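Local structure of putative 4-Hydroxy-2-oxoglutarate aldolase / 2-dehydro-3-deoxyphosphogluconate aldolase (Yersinia enterocolitica, 3LM7) at residues Val40-Lys45 / Asn66-Gly71; Ile86-Gln91 / Arg106-Gln111; Pro92-Gln97 / Asp113-Gly118. The protein is a putative aldolase of the KDGP aldolase family, consistent with a TIM-barrel fold. One frame throughout, in Å; residues are numbered along the deposited sequence.

Interaction 1: residues Val40-Lys45 / Asn66-Gly71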
# COMPACT_ATOMS: atom_id res chain seq x y z
N VAL A 40 -1.42 21.30 -0.99
CA VAL A 40 -1.63 22.58 -1.58
C VAL A 40 -0.40 23.03 -2.30
O VAL A 40 0.68 23.14 -1.65
CB VAL A 40 -1.97 23.58 -0.41
CG1 VAL A 40 -2.04 24.97 -0.92
CG2 VAL A 40 -3.26 23.14 0.25
N GLY A 41 -0.49 23.20 -3.62
CA GLY A 41 0.68 23.56 -4.46
C GLY A 41 1.05 25.02 -4.39
O GLY A 41 0.18 25.89 -4.53
N VAL A 42 2.32 25.30 -4.15
CA VAL A 42 2.84 26.67 -4.23
C VAL A 42 4.05 26.60 -5.16
O VAL A 42 4.86 25.69 -5.05
CB VAL A 42 3.28 27.18 -2.85
CG1 VAL A 42 3.83 28.67 -2.92
CG2 VAL A 42 2.03 27.07 -1.88
N LEU A 43 4.19 27.56 -6.08
CA LEU A 43 5.16 27.35 -7.19
C LEU A 43 6.43 28.08 -7.00
O LEU A 43 6.39 29.25 -6.67
CB LEU A 43 4.53 27.70 -8.54
CG LEU A 43 3.11 27.21 -8.82
CD1 LEU A 43 2.73 27.78 -10.22
CD2 LEU A 43 3.05 25.69 -8.79
N SER A 44 7.57 27.41 -7.20
CA SER A 44 8.89 28.06 -7.11
C SER A 44 9.03 29.26 -8.05
O SER A 44 9.70 30.24 -7.72
CB SER A 44 10.04 27.05 -7.38
OG SER A 44 9.80 26.50 -8.64
N LYS A 45 8.38 29.18 -9.22
CA LYS A 45 8.50 30.18 -10.29
C LYS A 45 7.93 31.53 -9.86
O LYS A 45 8.24 32.57 -10.43
CB LYS A 45 7.74 29.65 -11.50
CG LYS A 45 8.30 30.07 -12.79
CD LYS A 45 7.25 29.85 -13.87
CE LYS A 45 7.05 28.38 -14.20
NZ LYS A 45 6.95 28.29 -15.69
N ASN A 66 1.72 21.64 7.27
CA ASN A 66 2.75 21.13 6.31
C ASN A 66 2.22 20.41 5.06
O ASN A 66 2.99 19.72 4.37
CB ASN A 66 3.77 20.25 6.99
CG ASN A 66 5.13 20.33 6.28
OD1 ASN A 66 5.48 21.41 5.73
ND2 ASN A 66 5.85 19.21 6.22
N ALA A 67 0.93 20.60 4.78
CA ALA A 67 0.32 19.88 3.65
C ALA A 67 0.60 20.66 2.38
O ALA A 67 -0.30 21.04 1.66
CB ALA A 67 -1.15 19.68 3.91
N LEU A 68 1.91 20.85 2.12
CA LEU A 68 2.42 21.71 1.08
C LEU A 68 3.05 20.82 -0.01
O LEU A 68 3.74 19.85 0.32
CB LEU A 68 3.51 22.60 1.72
CG LEU A 68 4.38 23.44 0.75
CD1 LEU A 68 3.64 24.46 0.01
CD2 LEU A 68 5.53 24.13 1.58
N SER A 69 2.80 21.17 -1.27
CA SER A 69 3.45 20.54 -2.43
C SER A 69 4.27 21.63 -3.09
O SER A 69 3.71 22.63 -3.61
CB SER A 69 2.36 20.08 -3.41
OG SER A 69 2.97 19.54 -4.57
N VAL A 70 5.59 21.48 -3.11
CA VAL A 70 6.47 22.45 -3.81
C VAL A 70 6.37 22.24 -5.35
O VAL A 70 6.66 21.14 -5.81
CB VAL A 70 7.93 22.30 -3.36
CG1 VAL A 70 8.81 23.30 -4.14
CG2 VAL A 70 7.96 22.49 -1.82
N GLY A 71 5.91 23.27 -6.09
CA GLY A 71 5.73 23.15 -7.52
C GLY A 71 6.86 23.70 -8.37
O GLY A 71 7.51 24.68 -8.02

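Interaction 2: residues Ile86-Gln91 / Arg106-Gln111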
# COMPACT_ATOMS: atom_id res chain seq x y z
N ILE A 86 14.79 24.72 -2.61
CA ILE A 86 13.68 25.11 -1.77
C ILE A 86 13.26 23.94 -0.86
O ILE A 86 13.06 24.11 0.37
CB ILE A 86 12.48 25.52 -2.59
CG1 ILE A 86 12.76 26.82 -3.33
CG2 ILE A 86 11.20 25.67 -1.72
CD1 ILE A 86 11.70 27.15 -4.43
N SER A 87 13.10 22.76 -1.44
CA SER A 87 12.54 21.59 -0.69
C SER A 87 13.46 21.15 0.44
O SER A 87 13.00 20.75 1.49
CB SER A 87 12.21 20.42 -1.65
OG SER A 87 11.24 20.84 -2.62
N GLN A 88 14.77 21.22 0.23
CA GLN A 88 15.77 20.95 1.28
C GLN A 88 15.45 21.71 2.57
O GLN A 88 15.46 21.13 3.68
CB GLN A 88 17.18 21.38 0.82
CG GLN A 88 18.22 21.12 1.87
CD GLN A 88 19.59 21.38 1.41
OE1 GLN A 88 19.81 22.16 0.50
NE2 GLN A 88 20.54 20.69 1.98
N GLN A 89 15.17 22.99 2.42
CA GLN A 89 14.93 23.90 3.57
C GLN A 89 13.51 23.83 4.11
O GLN A 89 13.29 23.73 5.32
CB GLN A 89 15.27 25.35 3.19
CG GLN A 89 16.71 25.49 2.71
CD GLN A 89 17.17 26.96 2.58
OE1 GLN A 89 16.82 27.82 3.42
NE2 GLN A 89 17.91 27.23 1.53
N VAL A 90 12.55 23.76 3.21
CA VAL A 90 11.16 23.76 3.65
C VAL A 90 10.74 22.44 4.32
O VAL A 90 9.90 22.46 5.23
CB VAL A 90 10.23 24.09 2.47
CG1 VAL A 90 8.74 23.86 2.86
CG2 VAL A 90 10.48 25.55 2.03
N GLN A 91 11.22 21.32 3.81
CA GLN A 91 10.80 19.97 4.26
C GLN A 91 9.29 19.81 4.20
O GLN A 91 8.64 19.53 5.25
CB GLN A 91 11.29 19.70 5.70
CG GLN A 91 12.82 19.76 5.79
CD GLN A 91 13.43 18.44 5.28
OE1 GLN A 91 13.04 17.37 5.71
NE2 GLN A 91 14.42 18.55 4.39
N ARG A 106 15.72 14.15 -3.57
CA ARG A 106 15.66 13.22 -2.46
C ARG A 106 16.90 13.35 -1.58
O ARG A 106 16.83 13.29 -0.33
CB ARG A 106 15.47 11.79 -2.95
CG ARG A 106 15.73 10.70 -1.89
CD ARG A 106 14.60 10.77 -0.76
NE ARG A 106 13.31 10.48 -1.43
CZ ARG A 106 12.13 10.96 -1.09
NH1 ARG A 106 12.03 11.71 -0.01
NH2 ARG A 106 11.02 10.60 -1.80
N ALA A 107 18.05 13.47 -2.21
CA ALA A 107 19.30 13.57 -1.46
C ALA A 107 19.29 14.83 -0.60
O ALA A 107 19.69 14.73 0.56
CB ALA A 107 20.51 13.61 -2.39
N LEU A 108 18.88 15.99 -1.14
CA LEU A 108 18.84 17.21 -0.32
C LEU A 108 17.73 17.19 0.74
O LEU A 108 17.86 17.83 1.79
CB LEU A 108 18.70 18.45 -1.18
CG LEU A 108 19.95 18.66 -2.10
CD1 LEU A 108 19.73 19.98 -2.84
CD2 LEU A 108 21.36 18.64 -1.29
N LEU A 109 16.66 16.42 0.53
CA LEU A 109 15.64 16.29 1.56
C LEU A 109 16.19 15.58 2.78
O LEU A 109 15.83 15.92 3.94
CB LEU A 109 14.38 15.53 1.04
CG LEU A 109 13.42 16.39 0.20
CD1 LEU A 109 12.46 15.46 -0.65
CD2 LEU A 109 12.57 17.31 1.11
N GLY A 110 17.07 14.60 2.54
CA GLY A 110 17.75 13.91 3.64
C GLY A 110 16.86 12.88 4.36
O GLY A 110 17.23 12.36 5.41
N GLN A 111 15.69 12.56 3.80
CA GLN A 111 14.81 11.54 4.40
C GLN A 111 13.91 11.07 3.24
O GLN A 111 13.80 11.76 2.19
CB GLN A 111 13.96 12.06 5.65
CG GLN A 111 13.47 13.52 5.54
CD GLN A 111 12.24 13.71 4.58
OE1 GLN A 111 11.59 12.79 4.20
NE2 GLN A 111 11.97 14.93 4.24
O HOH W 1 19.69 17.88 3.81

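Interaction 3: residues Pro92-Gln97 / Asp113-Gly118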
# COMPACT_ATOMS: atom_id res chain seq x y z
N PRO A 92 8.71 19.92 3.00
CA PRO A 92 7.28 19.76 2.82
C PRO A 92 6.87 18.31 2.82
O PRO A 92 7.74 17.39 2.97
CB PRO A 92 7.06 20.34 1.40
CG PRO A 92 8.26 19.77 0.64
CD PRO A 92 9.41 19.97 1.69
N GLN A 93 5.56 18.07 2.61
CA GLN A 93 5.05 16.72 2.44
C GLN A 93 5.25 16.19 1.03
O GLN A 93 5.27 14.97 0.83
CB GLN A 93 3.55 16.62 2.78
CG GLN A 93 3.38 16.61 4.34
CD GLN A 93 1.91 16.75 4.73
OE1 GLN A 93 1.03 16.68 3.88
NE2 GLN A 93 1.64 16.98 6.05
N HIS A 94 5.45 17.08 0.08
CA HIS A 94 5.40 16.67 -1.33
C HIS A 94 6.24 17.59 -2.20
O HIS A 94 6.23 18.83 -1.98
CB HIS A 94 3.93 16.74 -1.83
CG HIS A 94 3.76 16.19 -3.22
ND1 HIS A 94 3.80 16.99 -4.33
CD2 HIS A 94 3.56 14.92 -3.66
CE1 HIS A 94 3.59 16.25 -5.41
NE2 HIS A 94 3.46 14.99 -5.02
N VAL A 95 6.92 17.01 -3.21
CA VAL A 95 7.75 17.81 -4.09
C VAL A 95 7.46 17.36 -5.53
O VAL A 95 7.45 16.15 -5.78
CB VAL A 95 9.27 17.52 -3.81
CG1 VAL A 95 10.23 18.18 -4.87
CG2 VAL A 95 9.66 17.95 -2.33
N ASN A 96 7.22 18.30 -6.44
CA ASN A 96 7.08 17.98 -7.84
C ASN A 96 8.48 18.04 -8.45
O ASN A 96 9.14 19.09 -8.36
CB ASN A 96 6.21 19.01 -8.57
CG ASN A 96 4.71 18.85 -8.24
OD1 ASN A 96 4.02 17.98 -8.79
ND2 ASN A 96 4.25 19.65 -7.29
N GLN A 97 8.89 16.99 -9.17
CA GLN A 97 10.15 17.08 -9.91
C GLN A 97 10.02 16.56 -11.35
O GLN A 97 9.11 15.79 -11.65
CB GLN A 97 11.32 16.29 -9.23
CG GLN A 97 12.20 17.15 -8.26
CD GLN A 97 12.91 18.28 -9.00
OE1 GLN A 97 12.85 18.37 -10.24
NE2 GLN A 97 13.47 19.21 -8.25
N ASP A 113 10.54 10.29 3.68
CA ASP A 113 9.10 10.47 3.92
C ASP A 113 8.47 11.41 2.96
O ASP A 113 7.36 11.14 2.46
CB ASP A 113 8.85 10.98 5.32
CG ASP A 113 9.32 9.97 6.38
OD1 ASP A 113 9.16 8.77 6.15
OD2 ASP A 113 9.83 10.40 7.40
N THR A 114 9.11 12.55 2.72
CA THR A 114 8.52 13.52 1.78
C THR A 114 8.32 12.79 0.44
O THR A 114 9.24 12.09 -0.05
CB THR A 114 9.48 14.68 1.56
OG1 THR A 114 9.57 15.41 2.77
CG2 THR A 114 8.95 15.65 0.49
N VAL A 115 7.15 12.96 -0.16
CA VAL A 115 6.88 12.36 -1.48
C VAL A 115 7.52 13.17 -2.59
O VAL A 115 7.26 14.37 -2.69
CB VAL A 115 5.31 12.27 -1.74
CG1 VAL A 115 5.02 11.80 -3.18
CG2 VAL A 115 4.72 11.23 -0.73
N VAL A 116 8.35 12.53 -3.43
CA VAL A 116 8.97 13.18 -4.56
C VAL A 116 8.49 12.48 -5.83
O VAL A 116 8.80 11.26 -6.06
CB VAL A 116 10.52 13.01 -4.49
CG1 VAL A 116 11.17 13.71 -5.71
CG2 VAL A 116 10.98 13.67 -3.15
N ASN A 117 7.69 13.20 -6.64
CA ASN A 117 7.26 12.59 -7.90
C ASN A 117 8.31 12.82 -9.01
O ASN A 117 9.27 13.64 -8.87
CB ASN A 117 5.83 13.09 -8.29
CG ASN A 117 5.79 14.56 -8.72
OD1 ASN A 117 6.70 15.07 -9.35
ND2 ASN A 117 4.65 15.22 -8.46
N GLY A 118 8.15 12.11 -10.12
CA GLY A 118 9.08 12.28 -11.22
C GLY A 118 8.21 12.35 -12.47
O GLY A 118 7.44 11.43 -12.74

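Interaction 1: residues Val40-Lys45 / Asn66-Gly71
The shortest polar bond between the two segments runs from G71 N to V42 O, 2.8 Å. It is one of five backbone hydrogen bonds that hold 40-45 beside 66-71 as parallel strands. V40 N gives to A67 O at 2.9 Å. S69 N then gives back to V40 O, 2.9 Å away. V42 N reaches S69 O at 3.1 Å. S44 N closes the series on G71 O. Between these bonds, G41 CA comes within 3.3 Å of S69 O in a CA-H...O contact. The hydroxyl of S44 also lies near this end, with S44 OG 3.0 Å from G71 O. With chi1 at 56°, OG turns toward G71 O. S44 OG is hydrogen-bonded to Q79 OE1.

The side chains of V40, V42, L68 and V70 share one face. Here V42 CG2, the branch beside its backbone N, meets L68 CD1 at 3.6 Å. The two side chains meet at a slant. This aliphatic face packs on helices 24-33, 50-63 and 80-90.

L43 and S69 point to the other face, where G41 and G71 have no side chains. L43 CD2 lies 3.9 Å from G71 CA. S69 OG turns to H94 and N18, so this face is partly polar. The short strand axes run 32° apart. Helix 50-63 links the strands, making a beta-alpha-beta unit of the parallel sheet, as expected for a TIM barrel.

Interaction 2: residues Ile86-Gln91 / Arg106-Gln111
Q91 meets L109 and Q111 through its side-chain amide, and this is the close-knit part of the contact. Q91 NE2 gives one hydrogen bond to L109 O at 3.0 Å, in the carbonyl plane and on a lone pair. It gives a second to Q88 O, 2.9 Å away, in the last turn of helix 80-90. Both acceptors lie in the plane of the Q91 amide, so the pair holds this group in one rotation. Q91 OE1 in turn accepts from Q111 NE2 at 3.0 Å. That donor stands above the Q91 carbonyl plane, and the two amides are turned 79° against each other. Q111 NE2 also binds T114 OG1. The bend in Q91 (chi2 -79°) brings its amide back over the helix end. Q91 itself leaves the helix with positive phi, as G110 does on the other side.

Next to the amides, L109 CD2 packs on S87 O at 3.5 Å. L109 and S87 are both buried.

The other side is looser and partly exposed. Q88 is extended, and its side chain slants across L108, with CB to CB 3.9 Å. Q88 CG also approaches L108 O at 3.3 Å. A water donates to L108 O at 2.7 Å and is only weakly held by Q88 NE2. No direct hydrogen bond joins Q88 to L108.

The contact joins the C-terminal ends of helices 80-90 and 102-109. L109 and S87 rest on strand 94-95, and L109 also touches strand 115-120. On the far side of helix 80-90, I86 and Q89 pack against helix 50-63.

Interaction 3: residues Pro92-Gln97 / Asp113-Gly118
Segments 92-97 and 113-118 run parallel, their end-to-end directions 12° apart, with H94 paired to V115 and V95 to V116. V115 N gives a hydrogen bond to Q93 O at 2.9 Å. V95 N reaches V115 O at 2.7 Å, and N117 N returns to V95 O at 3.1 Å.

Side chains extend the pairing at both ends. At the start, T114 OG1 donates to P92 O at 2.7 Å, almost in line with the carbonyl bond. At the other end, N117 OD1 accepts from Q97 N at 2.9 Å. At chi1 70° the N117 amide folds toward 92-97. Its other branch, N117 ND2, gives to N96 OD1 at 2.9 Å. N96 OD1 lies in the N117 amide plane, but the donor stands above the plane of the N96 carbonyl. The two amides are turned 59° to each other. N96 OD1 also accepts from K163, and N117 ND2 also gives to E191.

H94 lies beside this pair, with N96 OD1 in plane at the ring edge. H94 CD2 touches V115 CG1 at 3.5 Å. Both ring nitrogens are engaged: ND1 with S69 and NE2 with E191. On the face of V95 and V116 the contact is apolar, and V95 CG2 meets T114 CG2 at 3.7 Å.

Every touching residue is buried. Helix 102-109 joins the two strands as a beta-alpha-beta unit. V95 and V116 pack against it, V95 on S105 and V116 on R106 and L109. V95 also touches helix 80-90. Strand 68-71 flanks this pair on one side and strand 161-164 on the other.

Interactions 1 and 3 are buried strand pairs of one parallel sheet, and strands 68-71 and 94-95 are neighbours in it. S69 OG to H94 ND1 and V70 N to H94 O bind them together. Interaction 2 lies farther from the chain centre, between the helices behind these strands, and is only partly buried. The chemistry follows the place. Interaction 1 rests on backbone bonds and aliphatic packing. Interaction 3 adds the asparagine amides of N96 and N117 and the H94 ring. Interaction 2 combines glutamine amides with leucine packing and an edge water. Its helices alternate along the chain with the strands of interaction 3, and R106 NH1 hydrogen-bonds T114 O. N66 ND2 ties interaction 1 to Q91 O.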